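Local coordinates for putative dehydratase (Mesorhizobium loti, PDB 2POZ), which is of unknown function but belongs to the mandelate racemase/muconate lactonizing enzyme branch of the enolase superfamily and probably acts as a lyase, perhaps a dehydratase, at residues E70-S73 against T74-H78; R188-A191 against V192-A196; L370-R373 against N374-Y378. All coordinates share one frame; numbering follows the deposited sequence.

Contact 1 of 3, residues E70-S73 against T74-H78; sequences ELWS and TMYDH
Tyr76 lies alongside Trp72 one helical turn on, and the two side chains run out in the same direction. From the tyrosine backbone outward, CB rests 3.5 Å from Trp72 O, CG passes near Trp72 CZ3, and CD1 comes closest to that carbon at 3.9 Å. The rings are near parallel, 9° apart, but strongly offset, with little ring-over-ring contact. The tyrosine OH hydrogen-bonds to OD2 of Asp235 of a second subunit, a reach that suits a long aromatic with a polar tip. These turns belong to helix 68-78 of the enolase-type N-terminal domain, where Trp72 and Tyr76 pack on helix 87-108. Thr74 OG1, beside its own backbone N (chi1 -59°), donates to Glu70 O at 2.8 Å from above the carbonyl plane. Thr74 N grips the same oxygen, so one carbonyl takes two donors. A valine here, with a methyl in place of the hydroxyl, would probably put an apolar group against Glu70 O and leave that carbonyl more weakly held. Ser73 and Asp77 are bridged by water: water 2 lies 2.8 Å from Ser73 OG and donates to Asp77 OD1, while Asp77 OD2 accepts from water 1 and from Arg174 N of the second subunit.

Contact 2 of 3, residues R188-A191 against V192-A196; sequences RVKA and VRDAA
The final turns of helix 179-196, where Lys190 reaches forward to Asp194, belong to a beta-alpha-beta crossover of the C-terminal barrel domain: the chain leaves strand 155-158, passes two short strands, runs through this helix and returns in the parallel neighbouring strand 201-205. Lys190 stretches out from the backbone with CG anti to its N (chi1 -179°) and turns only at the last torsion (chi4 -67°), which swings the ammonium toward the acid one turn on. Its NZ meets Asp194 OD2 at 3.0 Å, on the syn lone pair, in a hydrogen-bonded salt bridge. The aliphatic part takes part as well, since Lys190 CG lies 3.4 Å from Asp194 OD2. Asp194 folds back beside its own N, which brings its CG to 3.1 Å from Lys190 O, the same carbonyl that accepts Asp194 N at 2.9 Å. Valines face the strands: Val192 reaches Phe158 and Leu202, and Val189 also meets Phe158. The CG2 methyl of Val192 lies along the helix backbone, 3.3 Å from Arg188 O. Ala191 and Ala195, a turn apart, are small enough for helix 138-144 to come close, with Pro138 and Ala142 against them. Arg193 bends at chi2 and chi3 to hydrogen-bond to the carbonyls of Gly197, Ile200, Leu225 and Asp226, binding the helix end to the loops that follow. An acid this near the C-terminal end of a helix, with its carboxylate oxygens close to a carbonyl oxygen, is probably at an electrostatic disadvantage; the lysine charge likely offsets it, though on such an exposed flank solvent would weaken the effect.

Contact 3 of 3, residues L370-R373 against N374-Y378; sequences LIKR and NIEPY
One face of the Asn374 carboxamide is covered by Ile371: CG2 of the isoleucine stands over Asn374 CG at 3.8 Å, and its CD1 lies off the same face near Asn374 ND2. That nitrogen donates a hydrogen bond to Glu345 O, which probably helps to hold the amide in this rotation. The other flat group, the Tyr378 ring, has Pro377 CB over one face, offset toward the rim, and Asn374 O at its edge, in plane. Ile371 holds the N-cap position of the short helix 372-375, and its carbonyl starts the bonding pattern. Asn374 N reaches Ile371 O at 2.9 Å from well above the carbonyl plane, whereas Ile375 N makes only a weak bond to the same oxygen. A straighter bond, 2.8 Å from Glu376 N to Lys372 O, comes next. Pro377 has no N-H to offer Arg373 O, and its CD sits 3.3 Å from that oxygen instead. This turn carries the chain from the barrel domain back to the N-terminal domain, where strand 379-383 pairs antiparallel with strand 5-12. Ile375 is the buried residue of the turn: with CG1 flanked by both N and C of its own backbone (chi1 65°), its side chain crosses that of Leu370 at about a right angle, the two CD1 atoms 4.0 Å apart. A branched apolar residue suits this burial, against Leu22, Tyr11 and Val346, while Leu370 packs along Glu24. On the solvent side, Lys372 curls at each torsion beyond CB to bring NZ within 3.4 Å of Glu376 OE1, a rather long salt bridge, and Glu376 bends at chi2 to meet it.

From the N terminus the three contacts follow in series, each confined to nine consecutive residues, so none closes a long loop and none nests in or crosses another. Contact 1 lies on helix 68-78 of the N-terminal domain, on a flank that meets other subunits of the octamer. Contact 2 comes next, in the barrel domain on the opposite side of the chain's centre, its nearest atoms about 36 Å from those of contact 1. Contact 3 lies where the barrel portion ends and the chain returns to the N-terminal domain, about 17 Å from contact 1 between nearest atoms. The domain that holds contact 1 thus receives both ends of the chain.

Contact 1 of 3, residues E70-S73 against T74-H78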
# COMPACT_ATOMS: atom_id res chain seq x y z
N GLU A 70 20.19 -30.31 11.04
CA GLU A 70 20.66 -29.83 12.34
C GLU A 70 21.97 -29.05 12.23
O GLU A 70 22.12 -27.99 12.84
CB GLU A 70 20.85 -30.99 13.32
CG GLU A 70 21.22 -30.53 14.73
CD GLU A 70 21.32 -31.68 15.72
OE1 GLU A 70 22.28 -32.47 15.61
OE2 GLU A 70 20.44 -31.79 16.60
N LEU A 71 22.91 -29.58 11.46
CA LEU A 71 24.20 -28.93 11.27
C LEU A 71 24.04 -27.57 10.61
O LEU A 71 24.70 -26.61 10.98
CB LEU A 71 25.13 -29.82 10.43
CG LEU A 71 25.94 -30.91 11.13
CD1 LEU A 71 26.86 -30.28 12.15
CD2 LEU A 71 25.01 -31.90 11.81
N TRP A 72 23.17 -27.50 9.61
CA TRP A 72 22.94 -26.24 8.91
C TRP A 72 22.38 -25.25 9.93
O TRP A 72 22.88 -24.13 10.07
CB TRP A 72 21.93 -26.44 7.78
CG TRP A 72 21.99 -25.38 6.73
CD1 TRP A 72 22.72 -25.41 5.58
CD2 TRP A 72 21.30 -24.13 6.74
NE1 TRP A 72 22.53 -24.25 4.86
CE2 TRP A 72 21.66 -23.45 5.55
CE3 TRP A 72 20.41 -23.51 7.63
CZ2 TRP A 72 21.16 -22.18 5.24
CZ3 TRP A 72 19.91 -22.25 7.31
CH2 TRP A 72 20.29 -21.60 6.13
N SER A 73 21.36 -25.69 10.66
CA SER A 73 20.74 -24.85 11.67
C SER A 73 21.75 -24.36 12.72
O SER A 73 21.68 -23.21 13.16
CB SER A 73 19.60 -25.61 12.35
OG SER A 73 19.06 -24.86 13.42
N THR A 74 22.67 -25.23 13.12
CA THR A 74 23.67 -24.87 14.13
C THR A 74 24.60 -23.77 13.62
O THR A 74 24.91 -22.81 14.34
CB THR A 74 24.51 -26.10 14.53
OG1 THR A 74 23.65 -27.12 15.06
CG2 THR A 74 25.54 -25.71 15.58
N MSE A 75 25.07 -23.91 12.38
CA MSE A 75 25.96 -22.90 11.80
C MSE A 75 25.21 -21.60 11.61
O MSE A 75 25.75 -20.51 11.82
CB MSE A 75 26.52 -23.39 10.45
CG MSE A 75 27.42 -24.61 10.60
SE MSE A 75 28.37 -25.11 8.99
CE MSE A 75 26.94 -26.06 8.10
N TYR A 76 23.94 -21.69 11.23
CA TYR A 76 23.14 -20.49 11.05
C TYR A 76 22.97 -19.79 12.39
O TYR A 76 23.22 -18.59 12.52
CB TYR A 76 21.75 -20.83 10.51
CG TYR A 76 20.95 -19.59 10.20
CD1 TYR A 76 21.06 -18.96 8.97
CD2 TYR A 76 20.15 -19.00 11.18
CE1 TYR A 76 20.41 -17.75 8.71
CE2 TYR A 76 19.49 -17.78 10.94
CZ TYR A 76 19.63 -17.16 9.70
OH TYR A 76 19.01 -15.96 9.44
N ASP A 77 22.54 -20.55 13.39
CA ASP A 77 22.27 -20.01 14.72
C ASP A 77 23.44 -19.51 15.55
O ASP A 77 23.29 -18.55 16.32
CB ASP A 77 21.53 -21.05 15.57
CG ASP A 77 20.13 -21.31 15.07
OD1 ASP A 77 19.68 -20.59 14.15
OD2 ASP A 77 19.47 -22.25 15.59
N HIS A 78 24.59 -20.14 15.42
CA HIS A 78 25.72 -19.79 16.26
C HIS A 78 26.95 -19.14 15.65
O HIS A 78 27.92 -18.89 16.36
CB HIS A 78 26.11 -21.04 17.05
CG HIS A 78 24.97 -21.60 17.83
ND1 HIS A 78 24.44 -20.95 18.92
CD2 HIS A 78 24.19 -22.69 17.63
CE1 HIS A 78 23.38 -21.61 19.36
NE2 HIS A 78 23.20 -22.67 18.59
O HOH W 1 20.94 -24.39 16.20
O HOH W 2 17.95 -22.38 12.78

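Contact 2 of 3, residues R188-A191 against V192-A196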
# COMPACT_ATOMS: atom_id res chain seq x y z
N ARG A 188 27.38 -3.91 -29.51
CA ARG A 188 27.89 -5.22 -29.13
C ARG A 188 26.74 -6.23 -29.12
O ARG A 188 26.88 -7.36 -29.61
CB ARG A 188 28.55 -5.18 -27.75
CG ARG A 188 29.90 -4.48 -27.69
CD ARG A 188 30.34 -4.36 -26.23
NE ARG A 188 31.70 -3.87 -26.08
CZ ARG A 188 32.18 -3.34 -24.96
NH1 ARG A 188 31.38 -3.22 -23.90
NH2 ARG A 188 33.45 -2.94 -24.88
N VAL A 189 25.61 -5.84 -28.54
CA VAL A 189 24.46 -6.73 -28.48
C VAL A 189 23.95 -7.02 -29.90
O VAL A 189 23.64 -8.16 -30.24
CB VAL A 189 23.31 -6.12 -27.62
CG1 VAL A 189 22.12 -7.07 -27.57
CG2 VAL A 189 23.80 -5.84 -26.20
N LYS A 190 23.89 -5.98 -30.72
CA LYS A 190 23.44 -6.13 -32.10
C LYS A 190 24.39 -7.00 -32.91
O LYS A 190 23.95 -7.79 -33.74
CB LYS A 190 23.29 -4.76 -32.77
CG LYS A 190 22.78 -4.82 -34.21
CD LYS A 190 22.50 -3.43 -34.76
CE LYS A 190 21.83 -3.50 -36.13
NZ LYS A 190 22.74 -4.06 -37.17
N ALA A 191 25.69 -6.87 -32.67
CA ALA A 191 26.67 -7.68 -33.39
C ALA A 191 26.48 -9.16 -33.04
O ALA A 191 26.62 -10.03 -33.91
CB ALA A 191 28.08 -7.24 -33.04
N VAL A 192 26.16 -9.44 -31.78
CA VAL A 192 25.93 -10.82 -31.36
C VAL A 192 24.69 -11.39 -32.04
O VAL A 192 24.70 -12.53 -32.51
CB VAL A 192 25.77 -10.93 -29.81
CG1 VAL A 192 25.33 -12.33 -29.42
CG2 VAL A 192 27.10 -10.61 -29.14
N ARG A 193 23.62 -10.60 -32.09
CA ARG A 193 22.39 -11.04 -32.73
C ARG A 193 22.62 -11.30 -34.21
O ARG A 193 22.25 -12.36 -34.74
CB ARG A 193 21.28 -10.00 -32.56
CG ARG A 193 20.01 -10.27 -33.39
CD ARG A 193 19.51 -11.71 -33.21
NE ARG A 193 18.89 -11.94 -31.90
CZ ARG A 193 18.72 -13.14 -31.35
NH1 ARG A 193 19.12 -14.24 -31.99
NH2 ARG A 193 18.12 -13.25 -30.17
N ASP A 194 23.26 -10.35 -34.88
CA ASP A 194 23.54 -10.47 -36.31
C ASP A 194 24.41 -11.68 -36.63
O ASP A 194 24.17 -12.36 -37.62
CB ASP A 194 24.20 -9.20 -36.85
CG ASP A 194 23.30 -7.98 -36.75
OD1 ASP A 194 22.07 -8.15 -36.64
OD2 ASP A 194 23.82 -6.84 -36.80
N ALA A 195 25.42 -11.93 -35.81
CA ALA A 195 26.31 -13.06 -36.03
C ALA A 195 25.70 -14.40 -35.64
O ALA A 195 25.96 -15.42 -36.27
CB ALA A 195 27.62 -12.85 -35.28
N ALA A 196 24.87 -14.40 -34.59
CA ALA A 196 24.27 -15.65 -34.15
C ALA A 196 23.08 -16.06 -35.02
O ALA A 196 22.82 -17.25 -35.19
CB ALA A 196 23.83 -15.53 -32.70

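Contact 3 of 3, residues L370-R373 against N374-Y378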
# COMPACT_ATOMS: atom_id res chain seq x y z
N LEU A 370 36.70 -36.99 -6.60
CA LEU A 370 37.83 -36.07 -6.65
C LEU A 370 39.13 -36.77 -7.05
O LEU A 370 39.31 -37.96 -6.81
CB LEU A 370 38.04 -35.41 -5.28
CG LEU A 370 36.98 -34.47 -4.72
CD1 LEU A 370 37.31 -34.15 -3.27
CD2 LEU A 370 36.92 -33.19 -5.54
N ILE A 371 40.02 -36.01 -7.68
CA ILE A 371 41.32 -36.53 -8.06
C ILE A 371 42.22 -35.87 -7.04
O ILE A 371 42.68 -34.74 -7.23
CB ILE A 371 41.74 -36.09 -9.48
CG1 ILE A 371 40.70 -36.56 -10.50
CG2 ILE A 371 43.10 -36.68 -9.82
CD1 ILE A 371 41.03 -36.20 -11.94
N LYS A 372 42.45 -36.57 -5.93
CA LYS A 372 43.26 -36.03 -4.85
C LYS A 372 44.61 -35.49 -5.28
O LYS A 372 45.05 -34.46 -4.77
CB LYS A 372 43.43 -37.09 -3.75
CG LYS A 372 42.11 -37.55 -3.11
CD LYS A 372 41.34 -36.39 -2.47
CE LYS A 372 41.90 -35.97 -1.11
NZ LYS A 372 43.30 -35.47 -1.20
N ARG A 373 45.27 -36.17 -6.21
CA ARG A 373 46.58 -35.70 -6.66
C ARG A 373 46.51 -34.29 -7.27
O ARG A 373 47.46 -33.52 -7.17
CB ARG A 373 47.18 -36.65 -7.70
CG ARG A 373 48.44 -36.07 -8.36
CD ARG A 373 49.01 -36.95 -9.45
NE ARG A 373 50.07 -36.26 -10.19
CZ ARG A 373 50.84 -36.84 -11.11
NH1 ARG A 373 50.68 -38.13 -11.39
NH2 ARG A 373 51.78 -36.14 -11.74
N ASN A 374 45.38 -33.96 -7.88
CA ASN A 374 45.23 -32.64 -8.50
C ASN A 374 44.91 -31.50 -7.55
O ASN A 374 45.27 -30.35 -7.82
CB ASN A 374 44.19 -32.70 -9.61
CG ASN A 374 44.69 -33.43 -10.84
OD1 ASN A 374 45.85 -33.84 -10.89
ND2 ASN A 374 43.83 -33.59 -11.85
N ILE A 375 44.25 -31.79 -6.44
CA ILE A 375 43.90 -30.74 -5.50
C ILE A 375 44.81 -30.66 -4.27
O ILE A 375 44.90 -29.62 -3.63
CB ILE A 375 42.44 -30.88 -5.01
CG1 ILE A 375 42.27 -32.17 -4.21
CG2 ILE A 375 41.48 -30.85 -6.21
CD1 ILE A 375 40.89 -32.36 -3.62
N GLU A 376 45.47 -31.77 -3.94
CA GLU A 376 46.36 -31.81 -2.78
C GLU A 376 47.38 -30.66 -2.75
O GLU A 376 47.66 -30.11 -1.69
CB GLU A 376 47.07 -33.16 -2.72
CG GLU A 376 47.91 -33.38 -1.47
CD GLU A 376 47.13 -33.20 -0.18
OE1 GLU A 376 45.91 -33.53 -0.15
OE2 GLU A 376 47.73 -32.75 0.82
N PRO A 377 47.94 -30.28 -3.92
CA PRO A 377 48.92 -29.19 -3.94
C PRO A 377 48.31 -27.87 -3.48
O PRO A 377 49.03 -26.94 -3.10
CB PRO A 377 49.34 -29.12 -5.41
CG PRO A 377 49.17 -30.53 -5.88
CD PRO A 377 47.85 -30.92 -5.24
N TYR A 378 46.98 -27.79 -3.50
CA TYR A 378 46.29 -26.58 -3.12
C TYR A 378 45.66 -26.61 -1.72
O TYR A 378 44.89 -25.72 -1.34
CB TYR A 378 45.25 -26.26 -4.19
CG TYR A 378 45.89 -26.03 -5.54
CD1 TYR A 378 46.63 -24.87 -5.80
CD2 TYR A 378 45.84 -27.01 -6.54
CE1 TYR A 378 47.30 -24.69 -7.02
CE2 TYR A 378 46.50 -26.84 -7.75
CZ TYR A 378 47.23 -25.68 -7.99
OH TYR A 378 47.90 -25.53 -9.18